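Local coordinates for uncharacterized protein (Parabacteroides merdae, PDB 4R7F) that is of unknown function but contains immunoglobulin-like beta-sandwich domains, one of them probably related to a type 9 secretion system plug protein, at residues A[50-55]-A[121-126]; A[8-13]-A[127-132]; A[81-86]-A[99-104]. All coordinates share one frame; numbering follows the deposited sequence.

Overall arrangement
The three contacts reach the same mixed sheet and nest along the chain: contact 3 falls within the loop closed by contact 1, which falls within that closed by contact 2. Contacts 1 and 2 have centres about 11 Å apart; contact 1 uses strand 114-122 and contact 2 its sheet neighbour, strand 129-138. Tyr53 CE1 packs 3.3 Å from Ile130 CD1. Contacts 1 and 3 have centres about 12 Å apart. A probable backbone hydrogen bond runs from Ile83 N to Tyr53 O at 2.8 Å. Contacts 2 and 3 do not touch; their nearest atoms are about 6 Å apart. The magnesium ligands Glu223, Asp269, Asp271 and Gln371 belong to none of the six segments.

Contact 1 (A[50-55]-A[121-126]); sequences YTRYAY and YNEDTP
An antiparallel strand pair of the immunoglobulin-like sandwich joins Ala54 to Tyr121, and a type I turn, Asn122 to Thr125, follows strand 114-122. Ala54 and Tyr121 form a hydrogen-bonded pair: Ala54 N gives to Tyr121 O at 2.9 Å, and Tyr121 N to Ala54 O at 3.0 Å. A third backbone bond, Glu123 N to Arg52 O at 2.9 Å, is nearly straight at 174° and carries the pairing into the turn. Tyr121 CG sits between its own N and C (chi1 55°). This folds the ring back over Ala54: Ala54 O lies over one face, toward the rim, and Ala54 CB is 3.7 Å from Tyr121 CZ. Pro126 O lies over the opposite face, also toward the rim. Arg52 bends at chi2 and chi3 to bring NE 3.3 Å from Glu123 OE1. NE meets OE1 from above the carboxylate plane in a salt bridge, with the two planar groups 75° apart. The other carboxylate oxygen, Glu123 OE2, is hydrogen-bonded to Thr82 OG1. Within the turn, Asn122 OD1 accepts from Asp124 N at 3.2 Å, an Asx turn. Strand 81-82 pairs with strand 53-60 beside this contact, while the Tyr53 ring meets Tyr99 of strand 96-103 edge-to-face.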
loop_
_atom_site.group_PDB
_atom_site.type_symbol
_atom_site.label_atom_id
_atom_site.label_comp_id
_atom_site.label_asym_id
_atom_site.label_seq_id
_atom_site.Cartn_x
_atom_site.Cartn_y
_atom_site.Cartn_z
ATOM N N TYR A 50 20.341 -4.320 35.641
ATOM C CA TYR A 50 19.585 -3.113 35.369
ATOM C C TYR A 50 20.636 -2.002 35.386
ATOM O O TYR A 50 21.584 -2.006 36.207
ATOM C CB TYR A 50 18.463 -2.813 36.382
ATOM C CG TYR A 50 17.875 -1.420 36.175
ATOM C CD1 TYR A 50 17.467 -1.015 34.898
ATOM C CD2 TYR A 50 17.756 -0.495 37.231
ATOM C CE1 TYR A 50 16.953 0.254 34.665
ATOM C CE2 TYR A 50 17.234 0.787 37.002
ATOM C CZ TYR A 50 16.835 1.156 35.706
ATOM O OH TYR A 50 16.320 2.404 35.390
ATOM N N THR A 51 20.467 -1.084 34.440
ATOM C CA THR A 51 21.371 0.017 34.214
ATOM C C THR A 51 20.499 1.246 34.045
ATOM O O THR A 51 19.404 1.154 33.487
ATOM C CB THR A 51 22.163 -0.256 32.928
ATOM O OG1 THR A 51 22.935 -1.446 33.099
ATOM C CG2 THR A 51 23.080 0.903 32.560
ATOM N N ARG A 52 20.967 2.387 34.538
ATOM C CA ARG A 52 20.211 3.640 34.428
ATOM C C ARG A 52 20.623 4.354 33.153
ATOM O O ARG A 52 21.756 4.821 33.052
ATOM C CB ARG A 52 20.487 4.562 35.626
ATOM C CG ARG A 52 19.978 4.051 36.964
ATOM C CD ARG A 52 18.485 4.293 37.145
ATOM N NE ARG A 52 18.212 5.618 37.702
ATOM C CZ ARG A 52 17.022 6.034 38.133
ATOM N NH1 ARG A 52 15.955 5.241 38.076
ATOM N NH2 ARG A 52 16.895 7.263 38.620
ATOM N N TYR A 53 19.720 4.426 32.173
ATOM C CA TYR A 53 20.002 5.216 30.979
ATOM C C TYR A 53 19.182 6.491 30.979
ATOM O O TYR A 53 18.019 6.491 31.380
ATOM C CB TYR A 53 19.685 4.454 29.693
ATOM C CG TYR A 53 20.402 3.143 29.507
ATOM C CD1 TYR A 53 21.761 3.096 29.224
ATOM C CD2 TYR A 53 19.695 1.935 29.531
ATOM C CE1 TYR A 53 22.414 1.874 29.016
ATOM C CE2 TYR A 53 20.336 0.713 29.316
ATOM C CZ TYR A 53 21.691 0.687 29.077
ATOM O OH TYR A 53 22.304 -0.536 28.905
ATOM N N ALA A 54 19.804 7.564 30.505
ATOM C CA ALA A 54 19.161 8.849 30.339
ATOM C C ALA A 54 19.379 9.389 28.902
ATOM O O ALA A 54 20.296 8.969 28.210
ATOM C CB ALA A 54 19.735 9.820 31.365
ATOM N N TYR A 55 18.563 10.338 28.459
ATOM C CA TYR A 55 18.702 10.867 27.086
ATOM C C TYR A 55 18.712 12.390 26.977
ATOM O O TYR A 55 18.199 13.073 27.847
ATOM C CB TYR A 55 17.588 10.311 26.197
ATOM C CG TYR A 55 16.201 10.739 26.595
ATOM C CD1 TYR A 55 15.523 10.068 27.605
ATOM C CD2 TYR A 55 15.551 11.785 25.952
ATOM C CE1 TYR A 55 14.247 10.436 27.982
ATOM C CE2 TYR A 55 14.259 12.156 26.319
ATOM C CZ TYR A 55 13.617 11.477 27.347
ATOM O OH TYR A 55 12.348 11.809 27.763
ATOM N N TYR A 121 22.629 7.610 26.960
ATOM C CA TYR A 121 23.878 7.333 27.673
ATOM C C TYR A 121 23.540 6.696 28.998
ATOM O O TYR A 121 22.387 6.793 29.482
ATOM C CB TYR A 121 24.699 8.640 27.886
ATOM C CG TYR A 121 23.942 9.756 28.591
ATOM C CD1 TYR A 121 23.938 9.861 29.986
ATOM C CD2 TYR A 121 23.191 10.694 27.867
ATOM C CE1 TYR A 121 23.234 10.877 30.631
ATOM C CE2 TYR A 121 22.476 11.703 28.513
ATOM C CZ TYR A 121 22.508 11.788 29.892
ATOM O OH TYR A 121 21.821 12.785 30.533
ATOM N N ASN A 122 24.541 6.033 29.571
ATOM C CA ASN A 122 24.488 5.556 30.943
ATOM C C ASN A 122 24.612 6.755 31.877
ATOM O O ASN A 122 25.548 7.539 31.705
ATOM C CB ASN A 122 25.668 4.627 31.169
ATOM C CG ASN A 122 25.539 3.825 32.439
ATOM O OD1 ASN A 122 25.068 4.310 33.490
ATOM N ND2 ASN A 122 25.951 2.581 32.352
ATOM N N GLU A 123 23.695 6.907 32.847
ATOM C CA GLU A 123 23.718 8.069 33.771
ATOM C C GLU A 123 25.085 8.303 34.412
ATOM O O GLU A 123 25.482 9.454 34.580
ATOM C CB GLU A 123 22.678 7.942 34.879
ATOM C CG GLU A 123 21.265 8.289 34.450
ATOM C CD GLU A 123 20.310 8.502 35.618
ATOM O OE1 GLU A 123 20.418 7.799 36.657
ATOM O OE2 GLU A 123 19.432 9.376 35.480
ATOM N N ASP A 124 25.796 7.216 34.737
ATOM C CA ASP A 124 27.170 7.280 35.265
ATOM C C ASP A 124 28.167 7.946 34.343
ATOM O O ASP A 124 29.149 8.507 34.820
ATOM C CB ASP A 124 27.737 5.881 35.528
ATOM C CG ASP A 124 26.905 5.085 36.494
ATOM O OD1 ASP A 124 26.184 5.692 37.319
ATOM O OD2 ASP A 124 26.970 3.843 36.415
ATOM N N THR A 125 27.938 7.850 33.034
ATOM C CA THR A 125 28.925 8.255 32.040
ATOM C C THR A 125 28.320 9.150 30.967
ATOM O O THR A 125 28.325 8.764 29.804
ATOM C CB THR A 125 29.504 7.003 31.350
ATOM O OG1 THR A 125 29.273 5.854 32.172
ATOM C CG2 THR A 125 31.002 7.173 31.080
ATOM N N PRO A 126 27.823 10.356 31.340
ATOM C CA PRO A 126 27.052 11.200 30.407
ATOM C C PRO A 126 27.773 11.673 29.137
ATOM O O PRO A 126 27.115 12.163 28.214
ATOM C CB PRO A 126 26.649 12.413 31.266
ATOM C CG PRO A 126 26.841 11.988 32.681
ATOM C CD PRO A 126 27.985 11.024 32.646
#

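Contact 2 (A[8-13]-A[127-132]); sequences DVNSKQ and DQIIFT
Asp8 and Thr132 exchange two backbone hydrogen bonds, Asp8 N to Thr132 O at 3.1 Å and Thr132 N to Asp8 O at 3.0 Å. They form the hydrogen-bonded pair of a short antiparallel ladder. Val9 and Phe131 follow as a non-hydrogen-bonded pair, with Val9 CG2 4.3 Å from Phe131 CB. Beyond them Asn10 N gives to Ile130 O at 2.8 Å, from 39° above the carbonyl plane. The side chains add light packing. Ser11 CB rests 3.8 Å from Ile130 CB, and the Asn10 amide lies alongside the backbone, its ND2 3.7 Å from Phe131 CA. A water sits between Asn10 ND2 and Thr132 OG1, but its distances are short and the bridge is doubtful in detail. Further out, Ser11 OG accepts from Gln13 N at 3.1 Å, an ST turn past strand 8-9. Thr132 OG1 is also bonded by Gln119 NE2, and Asp8 OD1 makes a salt bridge with Lys321. The Phe131 chi1 of 76° turns the ring away from segment 8-13, and it meets Phe43 edge-to-face. Ile130 and Phe131 both bond to Val120 through the backbone, consistent with a beta bulge. Segment 8-13 leads from strand 8-9 in the mixed sheet to strand 14-21, and so crosses between the two sheets of the probable immunoglobulin-like sandwich. Strand 129-138 runs with strand 8-9 and strand 114-122 as antiparallel partners, while Leu17 of strand 14-21 packs on Val9 and Phe131.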
loop_
_atom_site.group_PDB
_atom_site.type_symbol
_atom_site.label_atom_id
_atom_site.label_comp_id
_atom_site.label_asym_id
_atom_site.label_seq_id
_atom_site.Cartn_x
_atom_site.Cartn_y
_atom_site.Cartn_z
ATOM N N ASP A 8 22.134 5.220 14.932
ATOM C CA ASP A 8 23.298 4.334 15.049
ATOM C C ASP A 8 23.560 3.885 16.498
ATOM O O ASP A 8 23.221 4.560 17.435
ATOM C CB ASP A 8 24.521 5.066 14.536
ATOM C CG ASP A 8 25.669 4.135 14.181
ATOM O OD1 ASP A 8 25.455 2.921 13.931
ATOM O OD2 ASP A 8 26.804 4.642 14.161
ATOM N N VAL A 9 24.119 2.703 16.658
ATOM C CA VAL A 9 24.456 2.152 17.948
ATOM C C VAL A 9 25.972 2.169 18.110
ATOM O O VAL A 9 26.672 1.747 17.225
ATOM C CB VAL A 9 23.963 0.703 18.047
ATOM C CG1 VAL A 9 24.482 0.023 19.315
ATOM C CG2 VAL A 9 22.458 0.682 18.028
ATOM N N ASN A 10 26.471 2.661 19.241
ATOM C CA ASN A 10 27.901 2.775 19.484
ATOM C C ASN A 10 28.345 1.949 20.683
ATOM O O ASN A 10 29.387 2.206 21.223
ATOM C CB ASN A 10 28.281 4.241 19.775
ATOM C CG ASN A 10 27.640 5.207 18.812
ATOM O OD1 ASN A 10 27.974 5.237 17.618
ATOM N ND2 ASN A 10 26.683 5.977 19.307
ATOM N N SER A 11 27.523 1.035 21.161
ATOM C CA SER A 11 27.889 0.228 22.304
ATOM C C SER A 11 27.641 -1.213 21.984
ATOM O O SER A 11 26.607 -1.541 21.438
ATOM C CB SER A 11 27.074 0.613 23.519
ATOM O OG SER A 11 27.165 -0.393 24.520
ATOM N N LYS A 12 28.576 -2.083 22.339
ATOM C CA LYS A 12 28.392 -3.511 22.097
ATOM C C LYS A 12 27.311 -4.144 22.968
ATOM O O LYS A 12 26.870 -5.257 22.652
ATOM C CB LYS A 12 29.689 -4.237 22.272
ATOM C CG LYS A 12 30.726 -3.776 21.276
ATOM C CD LYS A 12 32.101 -4.293 21.636
ATOM C CE LYS A 12 33.125 -3.933 20.580
ATOM N NZ LYS A 12 34.464 -3.773 21.188
ATOM N N GLN A 13 26.923 -3.440 24.049
ATOM C CA GLN A 13 25.884 -3.987 24.955
ATOM C C GLN A 13 24.444 -3.597 24.528
ATOM O O GLN A 13 23.489 -4.119 25.075
ATOM C CB GLN A 13 26.130 -3.635 26.442
ATOM C CG GLN A 13 27.354 -4.275 27.129
ATOM C CD GLN A 13 27.387 -5.811 27.187
ATOM O OE1 GLN A 13 27.296 -6.502 26.167
ATOM N NE2 GLN A 13 27.608 -6.339 28.383
ATOM N N ASP A 127 29.098 11.557 29.085
ATOM C CA ASP A 127 29.844 12.008 27.908
ATOM C C ASP A 127 30.063 10.892 26.886
ATOM O O ASP A 127 30.443 11.194 25.759
ATOM C CB ASP A 127 31.181 12.648 28.305
ATOM C CG ASP A 127 31.007 13.961 29.091
ATOM O OD1 ASP A 127 30.130 14.787 28.756
ATOM O OD2 ASP A 127 31.770 14.178 30.055
ATOM N N GLN A 128 29.836 9.626 27.270
ATOM C CA GLN A 128 29.862 8.538 26.276
ATOM C C GLN A 128 28.437 8.184 25.802
ATOM O O GLN A 128 27.637 7.525 26.478
ATOM C CB GLN A 128 30.655 7.314 26.755
ATOM C CG GLN A 128 30.887 6.235 25.686
ATOM C CD GLN A 128 31.708 6.664 24.461
ATOM O OE1 GLN A 128 32.326 7.733 24.421
ATOM N NE2 GLN A 128 31.713 5.807 23.452
ATOM N N ILE A 129 28.125 8.658 24.596
ATOM C CA ILE A 129 26.845 8.369 23.968
ATOM C C ILE A 129 26.871 6.925 23.490
ATOM O O ILE A 129 27.769 6.551 22.714
ATOM C CB ILE A 129 26.566 9.276 22.745
ATOM C CG1 ILE A 129 26.540 10.765 23.137
ATOM C CG2 ILE A 129 25.247 8.888 22.092
ATOM C CD1 ILE A 129 25.715 11.071 24.366
ATOM N N ILE A 130 25.892 6.129 23.947
ATOM C CA ILE A 130 25.804 4.735 23.547
ATOM C C ILE A 130 24.985 4.450 22.286
ATOM O O ILE A 130 25.210 3.426 21.630
ATOM C CB ILE A 130 25.296 3.814 24.683
ATOM C CG1 ILE A 130 23.878 4.147 25.103
ATOM C CG2 ILE A 130 26.251 3.867 25.869
ATOM C CD1 ILE A 130 23.355 3.173 26.125
ATOM N N PHE A 131 23.995 5.293 21.995
ATOM C CA PHE A 131 23.324 5.286 20.698
ATOM C C PHE A 131 22.615 6.603 20.460
ATOM O O PHE A 131 22.355 7.344 21.380
ATOM C CB PHE A 131 22.373 4.106 20.561
ATOM C CG PHE A 131 21.072 4.237 21.317
ATOM C CD1 PHE A 131 20.031 4.997 20.811
ATOM C CD2 PHE A 131 20.869 3.529 22.490
ATOM C CE1 PHE A 131 18.819 5.086 21.465
ATOM C CE2 PHE A 131 19.656 3.607 23.157
ATOM C CZ PHE A 131 18.637 4.384 22.653
ATOM N N THR A 132 22.350 6.870 19.199
ATOM C CA THR A 132 21.520 7.960 18.735
ATOM C C THR A 132 20.312 7.369 17.994
ATOM O O THR A 132 20.462 6.461 17.188
ATOM C CB THR A 132 22.366 8.823 17.801
ATOM O OG1 THR A 132 23.499 9.261 18.535
ATOM C CG2 THR A 132 21.622 10.022 17.312
HETATM O O HOH W 1 25.468 7.635 17.963
#

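Contact 3 (A[81-86]-A[99-104])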
loop_
_atom_site.group_PDB
_atom_site.type_symbol
_atom_site.label_atom_id
_atom_site.label_comp_id
_atom_site.label_asym_id
_atom_site.label_seq_id
_atom_site.Cartn_x
_atom_site.Cartn_y
_atom_site.Cartn_z
ATOM N N THR A 81 16.850 13.150 31.025
ATOM C CA THR A 81 15.763 12.430 31.634
ATOM C C THR A 81 16.015 10.919 31.658
ATOM O O THR A 81 16.581 10.354 30.719
ATOM C CB THR A 81 14.472 12.677 30.867
ATOM O OG1 THR A 81 14.346 14.079 30.587
ATOM C CG2 THR A 81 13.286 12.138 31.659
ATOM N N THR A 82 15.548 10.293 32.735
ATOM C CA THR A 82 15.731 8.851 32.896
ATOM C C THR A 82 14.743 8.041 32.040
ATOM O O THR A 82 13.624 8.452 31.735
ATOM C CB THR A 82 15.707 8.415 34.391
ATOM O OG1 THR A 82 16.695 9.153 35.111
ATOM C CG2 THR A 82 16.043 6.930 34.554
ATOM N N ILE A 83 15.223 6.886 31.586
ATOM C CA ILE A 83 14.394 5.946 30.832
ATOM C C ILE A 83 13.903 4.895 31.833
ATOM O O ILE A 83 14.678 4.047 32.309
ATOM C CB ILE A 83 15.170 5.329 29.653
ATOM C CG1 ILE A 83 15.688 6.453 28.745
ATOM C CG2 ILE A 83 14.274 4.382 28.857
ATOM C CD1 ILE A 83 16.485 5.974 27.542
ATOM N N ASP A 84 12.616 5.004 32.169
ATOM C CA ASP A 84 12.041 4.245 33.275
ATOM C C ASP A 84 11.337 2.988 32.780
ATOM O O ASP A 84 11.283 2.013 33.492
ATOM C CB ASP A 84 11.061 5.129 34.082
ATOM C CG ASP A 84 11.761 6.264 34.828
ATOM O OD1 ASP A 84 12.951 6.104 35.178
ATOM O OD2 ASP A 84 11.121 7.313 35.072
ATOM N N ASP A 85 10.818 3.003 31.550
ATOM C CA ASP A 85 9.982 1.880 31.104
ATOM C C ASP A 85 10.850 0.711 30.602
ATOM O O ASP A 85 11.278 0.680 29.458
ATOM C CB ASP A 85 8.936 2.345 30.082
ATOM C CG ASP A 85 7.995 1.213 29.604
ATOM O OD1 ASP A 85 8.292 -0.006 29.742
ATOM O OD2 ASP A 85 6.941 1.567 29.036
ATOM N N PHE A 86 11.093 -0.255 31.475
ATOM C CA PHE A 86 11.886 -1.421 31.115
ATOM C C PHE A 86 11.432 -2.716 31.765
ATOM O O PHE A 86 10.747 -2.713 32.787
ATOM C CB PHE A 86 13.347 -1.168 31.482
ATOM C CG PHE A 86 13.674 -1.434 32.928
ATOM C CD1 PHE A 86 13.456 -0.467 33.886
ATOM C CD2 PHE A 86 14.230 -2.647 33.318
ATOM C CE1 PHE A 86 13.770 -0.705 35.215
ATOM C CE2 PHE A 86 14.544 -2.901 34.646
ATOM C CZ PHE A 86 14.310 -1.927 35.595
ATOM N N TYR A 99 13.970 -1.960 26.792
ATOM C CA TYR A 99 13.683 -0.581 27.167
ATOM C C TYR A 99 12.828 0.078 26.103
ATOM O O TYR A 99 12.935 -0.211 24.915
ATOM C CB TYR A 99 14.976 0.213 27.276
ATOM C CG TYR A 99 15.902 -0.261 28.376
ATOM C CD1 TYR A 99 16.713 -1.371 28.191
ATOM C CD2 TYR A 99 15.963 0.406 29.615
ATOM C CE1 TYR A 99 17.555 -1.819 29.192
ATOM C CE2 TYR A 99 16.814 -0.032 30.631
ATOM C CZ TYR A 99 17.593 -1.160 30.419
ATOM O OH TYR A 99 18.449 -1.617 31.390
ATOM N N ARG A 100 12.000 1.000 26.531
ATOM C CA ARG A 100 11.038 1.655 25.662
ATOM C C ARG A 100 10.904 3.083 26.133
ATOM O O ARG A 100 10.700 3.330 27.316
ATOM C CB ARG A 100 9.711 0.947 25.749
ATOM C CG ARG A 100 8.620 1.486 24.853
ATOM C CD ARG A 100 7.722 0.312 24.473
ATOM N NE ARG A 100 6.332 0.674 24.279
ATOM C CZ ARG A 100 5.510 0.982 25.274
ATOM N NH1 ARG A 100 5.942 1.002 26.535
ATOM N NH2 ARG A 100 4.255 1.302 25.005
ATOM N N LEU A 101 11.073 3.998 25.189
ATOM C CA LEU A 101 10.916 5.425 25.376
ATOM C C LEU A 101 9.963 5.886 24.298
ATOM O O LEU A 101 10.217 5.668 23.106
ATOM C CB LEU A 101 12.264 6.123 25.214
ATOM C CG LEU A 101 12.272 7.646 25.140
ATOM C CD1 LEU A 101 11.830 8.260 26.458
ATOM C CD2 LEU A 101 13.664 8.114 24.817
ATOM N N LEU A 102 8.849 6.471 24.718
ATOM C CA LEU A 102 7.936 7.129 23.807
ATOM C C LEU A 102 8.162 8.641 23.855
ATOM O O LEU A 102 8.387 9.224 24.928
ATOM C CB LEU A 102 6.503 6.817 24.183
ATOM C CG LEU A 102 6.181 5.338 24.269
ATOM C CD1 LEU A 102 4.717 5.150 24.632
ATOM C CD2 LEU A 102 6.509 4.661 22.956
ATOM N N LEU A 103 8.101 9.265 22.688
ATOM C CA LEU A 103 8.190 10.700 22.576
ATOM C C LEU A 103 7.159 11.239 21.591
ATOM O O LEU A 103 6.901 10.630 20.572
ATOM C CB LEU A 103 9.564 11.075 22.088
ATOM C CG LEU A 103 10.693 10.949 23.102
ATOM C CD1 LEU A 103 12.040 10.910 22.392
ATOM C CD2 LEU A 103 10.645 12.104 24.079
ATOM N N PRO A 104 6.555 12.392 21.895
ATOM C CA PRO A 104 6.703 13.120 23.145
ATOM C C PRO A 104 6.022 12.351 24.293
ATOM O O PRO A 104 5.251 11.415 24.046
ATOM C CB PRO A 104 5.953 14.413 22.870
ATOM C CG PRO A 104 4.842 13.957 21.987
ATOM C CD PRO A 104 5.519 12.995 21.045
#
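Phe86 and Tyr99 form an antiparallel non-hydrogen-bonded pair at an outer strand of one sheet of the immunoglobulin-like sandwich. Segment 81-86 crosses from one sheet to the other: strand 81-82 pairs with strand 53-60, and Phe86 begins a strand beside 96-103. The backbone gives one hydrogen bond, Arg100 N to Asp85 O at 3.0 Å.

The aromatic contact is between neighbours that point the same way. Phe86 CB lies over the Tyr99 face in a CH-pi contact, 4.0 Å from the ring centroid. The rings are near parallel, with planes at 20°, but are slid so far that they barely overlap. Tyr50 stacks on Phe86, and Phe43 stacks on Tyr99.

The apolar contacts come from Ile83, whose CB points toward segment 99-104. Its CG2 approaches the edge of the Tyr99 ring, 4.4 Å from CD2, and its CD1 is 4.5 Å from Leu101 CD2. Tyr53, Tyr55 and Val120 also pack on Ile83.

The charged contact is a salt bridge between exposed Asp85 and partly exposed Arg100. Asp85 CG stands anti to its N (chi1 -178°), which carries the carboxylate to the arginine. Asp85 OD2 meets Arg100 NH1 at 2.8 Å, at the guanidinium edge, with carboxylate and guanidinium planes 78° apart.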